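Local structure of putative cytochrome P450 YjiB (Bacillus subtilis subsp. subtilis, 4RM4) at residues 262-273 with 360-371. The protein binds heme and probably acts as a cytochrome P450 monooxygenase, inserting an oxygen atom from molecular oxygen into its substrates. Sequence-based numbering, arbitrary orientation.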
ATOM      1  N   TYR A 262     -14.493  18.471  -1.090  1.00 21.30           N
ATOM      2  CA  TYR A 262     -14.935  17.813  -2.326  1.00 19.25           C
ATOM      3  C   TYR A 262     -15.149  18.849  -3.422  1.00 22.28           C
ATOM      4  O   TYR A 262     -14.693  18.687  -4.551  1.00 19.46           O
ATOM      5  CB  TYR A 262     -16.236  17.025  -2.087  1.00 23.19           C
ATOM      6  CG  TYR A 262     -16.659  16.107  -3.231  1.00 20.25           C
ATOM      7  CD1 TYR A 262     -16.348  14.754  -3.216  1.00 20.08           C
ATOM      8  CD2 TYR A 262     -17.380  16.595  -4.317  1.00 22.31           C
ATOM      9  CE1 TYR A 262     -16.741  13.904  -4.268  1.00 19.50           C
ATOM     10  CE2 TYR A 262     -17.768  15.760  -5.365  1.00 21.91           C
ATOM     11  CZ  TYR A 262     -17.442  14.423  -5.333  1.00 22.02           C
ATOM     12  OH  TYR A 262     -17.844  13.591  -6.366  1.00 24.55           O
ATOM     13  N   GLU A 263     -15.842  19.927  -3.066  1.00 22.84           N
ATOM     14  CA  GLU A 263     -16.176  20.983  -4.005  0.56 21.77           C
ATOM     15  C   GLU A 263     -14.929  21.742  -4.450  1.00 21.75           C
ATOM     16  O   GLU A 263     -14.798  22.123  -5.614  1.00 25.74           O
ATOM     17  CB  GLU A 263     -17.174  21.941  -3.347  0.56 22.74           C
ATOM     18  CG  GLU A 263     -18.483  21.287  -2.893  0.56 26.17           C
ATOM     19  CD  GLU A 263     -18.308  20.105  -1.934  0.56 24.90           C
ATOM     20  OE1 GLU A 263     -17.504  20.180  -0.970  0.56 22.08           O
ATOM     21  OE2 GLU A 263     -19.003  19.087  -2.147  0.56 32.50           O
ATOM     22  N   GLU A 264     -14.024  21.973  -3.503  1.00 22.96           N
ATOM     23  CA  GLU A 264     -12.770  22.670  -3.788  1.00 22.53           C
ATOM     24  C   GLU A 264     -11.923  21.856  -4.766  1.00 25.67           C
ATOM     25  O   GLU A 264     -11.344  22.407  -5.701  1.00 29.50           O
ATOM     26  CB  GLU A 264     -11.984  22.932  -2.497  1.00 23.07           C
ATOM     27  CG  GLU A 264     -10.576  23.475  -2.703  1.00 25.06           C
ATOM     28  CD  GLU A 264     -10.534  24.985  -2.961  1.00 33.56           C
ATOM     29  OE1 GLU A 264     -11.572  25.671  -2.798  1.00 41.88           O
ATOM     30  OE2 GLU A 264      -9.447  25.489  -3.321  1.00 34.57           O
ATOM     31  N   LEU A 265     -11.847  20.544  -4.546  1.00 23.16           N
ATOM     32  CA  LEU A 265     -11.091  19.678  -5.457  1.00 21.38           C
ATOM     33  C   LEU A 265     -11.746  19.623  -6.838  1.00 25.68           C
ATOM     34  O   LEU A 265     -11.062  19.609  -7.856  1.00 26.94           O
ATOM     35  CB  LEU A 265     -10.917  18.260  -4.881  1.00 20.22           C
ATOM     36  CG  LEU A 265      -9.885  18.151  -3.755  1.00 25.77           C
ATOM     37  CD1 LEU A 265      -9.799  16.731  -3.160  1.00 15.74           C
ATOM     38  CD2 LEU A 265      -8.523  18.634  -4.252  1.00 21.09           C
ATOM     39  N   ARG A 266     -13.072  19.584  -6.875  1.00 23.36           N
ATOM     40  CA  ARG A 266     -13.764  19.585  -8.156  1.00 25.92           C
ATOM     41  C   ARG A 266     -13.475  20.871  -8.941  1.00 26.51           C
ATOM     42  O   ARG A 266     -13.268  20.830 -10.153  1.00 26.43           O
ATOM     43  CB  ARG A 266     -15.269  19.383  -7.966  1.00 27.90           C
ATOM     44  CG  ARG A 266     -16.010  19.113  -9.256  1.00 30.22           C
ATOM     45  CD  ARG A 266     -17.290  18.328  -9.013  1.00 30.80           C
ATOM     46  NE  ARG A 266     -17.707  17.622 -10.225  1.00 30.67           N
ATOM     47  CZ  ARG A 266     -18.575  18.102 -11.111  1.00 32.62           C
ATOM     48  NH1 ARG A 266     -19.124  19.293 -10.923  1.00 35.21           N
ATOM     49  NH2 ARG A 266     -18.892  17.392 -12.183  1.00 38.77           N
ATOM     50  N   SER A 267     -13.454  22.005  -8.245  1.00 28.59           N
ATOM     51  CA  SER A 267     -13.161  23.297  -8.878  1.00 30.78           C
ATOM     52  C   SER A 267     -11.680  23.481  -9.195  1.00 27.90           C
ATOM     53  O   SER A 267     -11.316  24.157 -10.164  1.00 26.57           O
ATOM     54  CB  SER A 267     -13.633  24.452  -7.988  1.00 27.76           C
ATOM     55  OG  SER A 267     -15.045  24.495  -7.905  1.00 37.35           O
ATOM     56  N   HIS A 268     -10.830  22.873  -8.375  1.00 25.72           N
ATOM     57  CA  HIS A 268      -9.396  23.099  -8.433  1.00 21.98           C
ATOM     58  C   HIS A 268      -8.644  21.786  -8.409  1.00 24.35           C
ATOM     59  O   HIS A 268      -7.958  21.477  -7.435  1.00 28.79           O
ATOM     60  CB  HIS A 268      -8.953  23.958  -7.239  1.00 28.06           C
ATOM     61  CG  HIS A 268      -9.250  25.417  -7.402  1.00 28.84           C
ATOM     62  ND1 HIS A 268     -10.404  26.000  -6.927  1.00 34.33           N
ATOM     63  CD2 HIS A 268      -8.538  26.409  -7.985  1.00 27.50           C
ATOM     64  CE1 HIS A 268     -10.391  27.291  -7.212  1.00 32.84           C
ATOM     65  NE2 HIS A 268      -9.270  27.565  -7.854  1.00 33.54           N
ATOM     66  N   PRO A 269      -8.771  20.999  -9.483  1.00 25.78           N
ATOM     67  CA  PRO A 269      -8.127  19.683  -9.517  1.00 24.30           C
ATOM     68  C   PRO A 269      -6.599  19.744  -9.396  1.00 25.03           C
ATOM     69  O   PRO A 269      -5.984  18.712  -9.146  1.00 23.97           O
ATOM     70  CB  PRO A 269      -8.552  19.115 -10.879  1.00 26.25           C
ATOM     71  CG  PRO A 269      -8.946  20.295 -11.690  1.00 27.97           C
ATOM     72  CD  PRO A 269      -9.504  21.293 -10.725  1.00 27.63           C
ATOM     73  N   GLU A 270      -6.000  20.924  -9.549  1.00 24.88           N
ATOM     74  CA  GLU A 270      -4.556  21.054  -9.394  1.00 22.24           C
ATOM     75  C   GLU A 270      -4.096  20.867  -7.945  1.00 21.32           C
ATOM     76  O   GLU A 270      -2.911  20.688  -7.680  1.00 22.91           O
ATOM     77  CB  GLU A 270      -4.034  22.395  -9.946  1.00 24.20           C
ATOM     78  CG  GLU A 270      -4.457  23.631  -9.161  1.00 26.10           C
ATOM     79  CD  GLU A 270      -5.855  24.108  -9.522  1.00 26.81           C
ATOM     80  OE1 GLU A 270      -6.497  23.462 -10.371  1.00 26.30           O
ATOM     81  OE2 GLU A 270      -6.302  25.140  -8.963  1.00 26.78           O
ATOM     82  N   LEU A 271      -5.029  20.917  -7.007  1.00 23.86           N
ATOM     83  CA  LEU A 271      -4.665  20.710  -5.613  1.00 20.69           C
ATOM     84  C   LEU A 271      -4.540  19.226  -5.257  1.00 20.08           C
ATOM     85  O   LEU A 271      -4.138  18.885  -4.145  1.00 23.53           O
ATOM     86  CB  LEU A 271      -5.681  21.382  -4.692  1.00 26.02           C
ATOM     87  CG  LEU A 271      -5.738  22.906  -4.833  1.00 24.08           C
ATOM     88  CD1 LEU A 271      -6.952  23.454  -4.126  1.00 25.06           C
ATOM     89  CD2 LEU A 271      -4.478  23.541  -4.287  1.00 24.14           C
ATOM     90  N   MET A 272      -4.864  18.347  -6.199  1.00 21.36           N
ATOM     91  CA  MET A 272      -4.928  16.918  -5.891  1.00 18.88           C
ATOM     92  C   MET A 272      -3.610  16.253  -5.426  1.00 21.00           C
ATOM     93  O   MET A 272      -3.622  15.495  -4.455  1.00 20.70           O
ATOM     94  CB  MET A 272      -5.585  16.138  -7.032  1.00 16.29           C
ATOM     95  CG  MET A 272      -5.788  14.666  -6.725  1.00 21.14           C
ATOM     96  SD  MET A 272      -7.004  14.411  -5.411  1.00 23.44           S
ATOM     97  CE  MET A 272      -8.515  14.870  -6.257  1.00 17.84           C
ATOM     98  N   PRO A 273      -2.474  16.520  -6.100  1.00 22.19           N
ATOM     99  CA  PRO A 273      -1.260  15.852  -5.600  1.00 22.77           C
ATOM    100  C   PRO A 273      -1.041  16.094  -4.099  1.00 22.75           C
ATOM    101  O   PRO A 273      -0.702  15.181  -3.357  1.00 20.06           O
ATOM    102  CB  PRO A 273      -0.135  16.516  -6.411  1.00 23.54           C
ATOM    103  CG  PRO A 273      -0.790  16.915  -7.692  1.00 22.99           C
ATOM    104  CD  PRO A 273      -2.202  17.332  -7.303  1.00 22.63           C
ATOM    105  N   ASN A 360      -4.084   9.864  -7.834  1.00 20.17           N
ATOM    106  CA  ASN A 360      -4.386  11.159  -8.439  1.00 19.38           C
ATOM    107  C   ASN A 360      -5.425  10.981  -9.534  1.00 22.64           C
ATOM    108  O   ASN A 360      -6.424  11.698  -9.580  1.00 22.86           O
ATOM    109  CB  ASN A 360      -3.127  11.801  -9.011  1.00 18.82           C
ATOM    110  CG  ASN A 360      -3.388  13.173  -9.613  1.00 27.92           C
ATOM    111  OD1 ASN A 360      -4.413  13.404 -10.253  1.00 35.83           O
ATOM    112  ND2 ASN A 360      -2.463  14.095  -9.394  1.00 31.86           N
ATOM    113  N   ILE A 361      -5.176  10.019 -10.415  1.00 21.13           N
ATOM    114  CA  ILE A 361      -6.090   9.744 -11.516  1.00 21.54           C
ATOM    115  C   ILE A 361      -7.446   9.225 -11.042  1.00 23.52           C
ATOM    116  O   ILE A 361      -8.494   9.735 -11.443  1.00 21.76           O
ATOM    117  CB  ILE A 361      -5.468   8.775 -12.525  1.00 21.16           C
ATOM    118  CG1 ILE A 361      -4.437   9.529 -13.369  1.00 20.84           C
ATOM    119  CG2 ILE A 361      -6.560   8.136 -13.378  1.00 20.86           C
ATOM    120  CD1 ILE A 361      -3.770   8.705 -14.433  1.00 26.65           C
ATOM    121  N   ALA A 362      -7.427   8.231 -10.163  1.00 21.38           N
ATOM    122  CA  ALA A 362      -8.670   7.721  -9.606  1.00 20.38           C
ATOM    123  C   ALA A 362      -9.492   8.822  -8.935  1.00 19.56           C
ATOM    124  O   ALA A 362     -10.678   8.960  -9.214  1.00 21.32           O
ATOM    125  CB  ALA A 362      -8.406   6.594  -8.651  1.00 18.14           C
ATOM    126  N   LEU A 363      -8.871   9.614  -8.061  1.00 19.62           N
ATOM    127  CA  LEU A 363      -9.637  10.612  -7.308  1.00 20.90           C
ATOM    128  C   LEU A 363     -10.113  11.747  -8.200  1.00 23.41           C
ATOM    129  O   LEU A 363     -11.283  12.143  -8.149  1.00 22.45           O
ATOM    130  CB  LEU A 363      -8.820  11.173  -6.149  1.00 19.54           C
ATOM    131  CG  LEU A 363      -8.418  10.095  -5.144  1.00 18.13           C
ATOM    132  CD1 LEU A 363      -7.388  10.622  -4.172  1.00 16.81           C
ATOM    133  CD2 LEU A 363      -9.655   9.551  -4.418  1.00 21.86           C
ATOM    134  N   THR A 364      -9.216  12.286  -9.018  1.00 18.19           N
ATOM    135  CA  THR A 364      -9.623  13.396  -9.866  1.00 22.88           C
ATOM    136  C   THR A 364     -10.764  12.948 -10.780  1.00 23.96           C
ATOM    137  O   THR A 364     -11.743  13.679 -10.967  1.00 23.24           O
ATOM    138  CB  THR A 364      -8.441  13.997 -10.658  1.00 25.91           C
ATOM    139  OG1 THR A 364      -8.884  15.137 -11.406  1.00 35.28           O
ATOM    140  CG2 THR A 364      -7.885  12.981 -11.602  1.00 27.19           C
ATOM    141  N   SER A 365     -10.665  11.728 -11.300  1.00 22.04           N
ATOM    142  CA  SER A 365     -11.666  11.214 -12.237  1.00 21.64           C
ATOM    143  C   SER A 365     -13.008  10.972 -11.568  1.00 24.75           C
ATOM    144  O   SER A 365     -14.062  11.286 -12.134  1.00 24.25           O
ATOM    145  CB  SER A 365     -11.178   9.928 -12.894  1.00 20.56           C
ATOM    146  OG  SER A 365      -9.986  10.145 -13.625  1.00 21.39           O
ATOM    147  N   LEU A 366     -12.979  10.403 -10.368  1.00 18.88           N
ATOM    148  CA  LEU A 366     -14.216  10.192  -9.627  1.00 21.40           C
ATOM    149  C   LEU A 366     -14.909  11.524  -9.343  1.00 22.80           C
ATOM    150  O   LEU A 366     -16.107  11.682  -9.598  1.00 25.06           O
ATOM    151  CB  LEU A 366     -13.918   9.459  -8.320  1.00 22.27           C
ATOM    152  CG  LEU A 366     -15.068   8.772  -7.591  1.00 28.29           C
ATOM    153  CD1 LEU A 366     -15.718   7.721  -8.489  1.00 27.84           C
ATOM    154  CD2 LEU A 366     -14.560   8.145  -6.300  1.00 29.90           C
ATOM    155  N   ILE A 367     -14.159  12.487  -8.811  1.00 19.98           N
ATOM    156  CA  ILE A 367     -14.755  13.745  -8.385  1.00 21.15           C
ATOM    157  C   ILE A 367     -15.289  14.551  -9.572  1.00 26.64           C
ATOM    158  O   ILE A 367     -16.274  15.283  -9.442  1.00 27.00           O
ATOM    159  CB  ILE A 367     -13.780  14.589  -7.516  1.00 22.58           C
ATOM    160  CG1 ILE A 367     -13.363  13.800  -6.271  1.00 22.57           C
ATOM    161  CG2 ILE A 367     -14.429  15.892  -7.091  1.00 26.06           C
ATOM    162  CD1 ILE A 367     -12.398  14.544  -5.350  1.00 18.77           C
ATOM    163  N   SER A 368     -14.645  14.406 -10.726  1.00 22.50           N
ATOM    164  CA  SER A 368     -15.098  15.060 -11.954  1.00 29.60           C
ATOM    165  C   SER A 368     -16.418  14.469 -12.456  1.00 30.30           C
ATOM    166  O   SER A 368     -17.280  15.185 -12.982  1.00 27.47           O
ATOM    167  CB  SER A 368     -14.021  14.935 -13.041  1.00 27.93           C
ATOM    168  OG  SER A 368     -14.372  15.645 -14.216  1.00 36.35           O
ATOM    169  N   ALA A 369     -16.578  13.157 -12.296  1.00 24.94           N
ATOM    170  CA  ALA A 369     -17.765  12.479 -12.802  1.00 28.48           C
ATOM    171  C   ALA A 369     -19.004  12.755 -11.965  1.00 30.74           C
ATOM    172  O   ALA A 369     -20.128  12.620 -12.454  1.00 33.15           O
ATOM    173  CB  ALA A 369     -17.524  10.976 -12.900  1.00 28.54           C
ATOM    174  N   PHE A 370     -18.803  13.136 -10.708  1.00 28.22           N
ATOM    175  CA  PHE A 370     -19.920  13.290  -9.777  1.00 28.40           C
ATOM    176  C   PHE A 370     -19.950  14.661  -9.118  1.00 27.88           C
ATOM    177  O   PHE A 370     -19.024  15.036  -8.393  1.00 25.39           O
ATOM    178  CB  PHE A 370     -19.890  12.176  -8.730  1.00 26.68           C
ATOM    179  CG  PHE A 370     -20.087  10.807  -9.316  1.00 28.26           C
ATOM    180  CD1 PHE A 370     -21.336  10.413  -9.767  1.00 32.65           C
ATOM    181  CD2 PHE A 370     -19.020   9.935  -9.456  1.00 29.08           C
ATOM    182  CE1 PHE A 370     -21.530   9.161 -10.325  1.00 33.36           C
ATOM    183  CE2 PHE A 370     -19.203   8.677 -10.020  1.00 32.48           C
ATOM    184  CZ  PHE A 370     -20.464   8.293 -10.455  1.00 31.99           C
ATOM    185  N   PRO A 371     -21.017  15.426  -9.379  1.00 23.77           N
ATOM    186  CA  PRO A 371     -21.123  16.778  -8.823  1.00 30.36           C
ATOM    187  C   PRO A 371     -21.184  16.756  -7.300  1.00 29.47           C
ATOM    188  O   PRO A 371     -20.576  17.603  -6.637  1.00 31.92           O
ATOM    189  CB  PRO A 371     -22.432  17.306  -9.427  1.00 34.43           C
ATOM    190  CG  PRO A 371     -23.204  16.089  -9.815  1.00 36.16           C
ATOM    191  CD  PRO A 371     -22.180  15.073 -10.217  1.00 32.06           C
TER
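Ile367 sets its CG2 methyl over one face of the Tyr262 ring, a CH-pi contact 3.9 Å from the centroid, while its CD1 reaches Leu265 and Met272; the side chain is a knob among Tyr262, Leu265, Arg266 and Met272. In return Met272, its chain bent at chi2 (67°) and chi3 (71°), brings CE to 3.7 Å from Leu363 CB, in the hole formed by Asn360, Leu363, Thr364 and Ile367. Tyr262 OH donates to Phe370 O (2.8 Å), standing above that carbonyl's plane. Arg266, extended from CG to NE, grips the C-terminal end of helix 352-369: NE bonds Ile367 O at 2.9 Å and NH2 bonds Ser368 O at 2.8 Å, both acceptors near the guanidinium plane, with Pro371 CA over its centre. Replacing Tyr262 by an alanine would probably leave Phe370 O without this donor and Ile367 CG2 without its aromatic face. Farther out, helix 226-257 backs Tyr262, Leu265 and Leu363, and the Phe370 ring meets Phe129. Helix segments 262-267 and 360-369 cross at -99°, axes 9.3 Å apart. With Leu363's side chain about 10 Å from the heme, helix 352-369, the P450 L helix after the cysteine loop, packs knobs-into-holes on helix 261-267 and the start of 272-282.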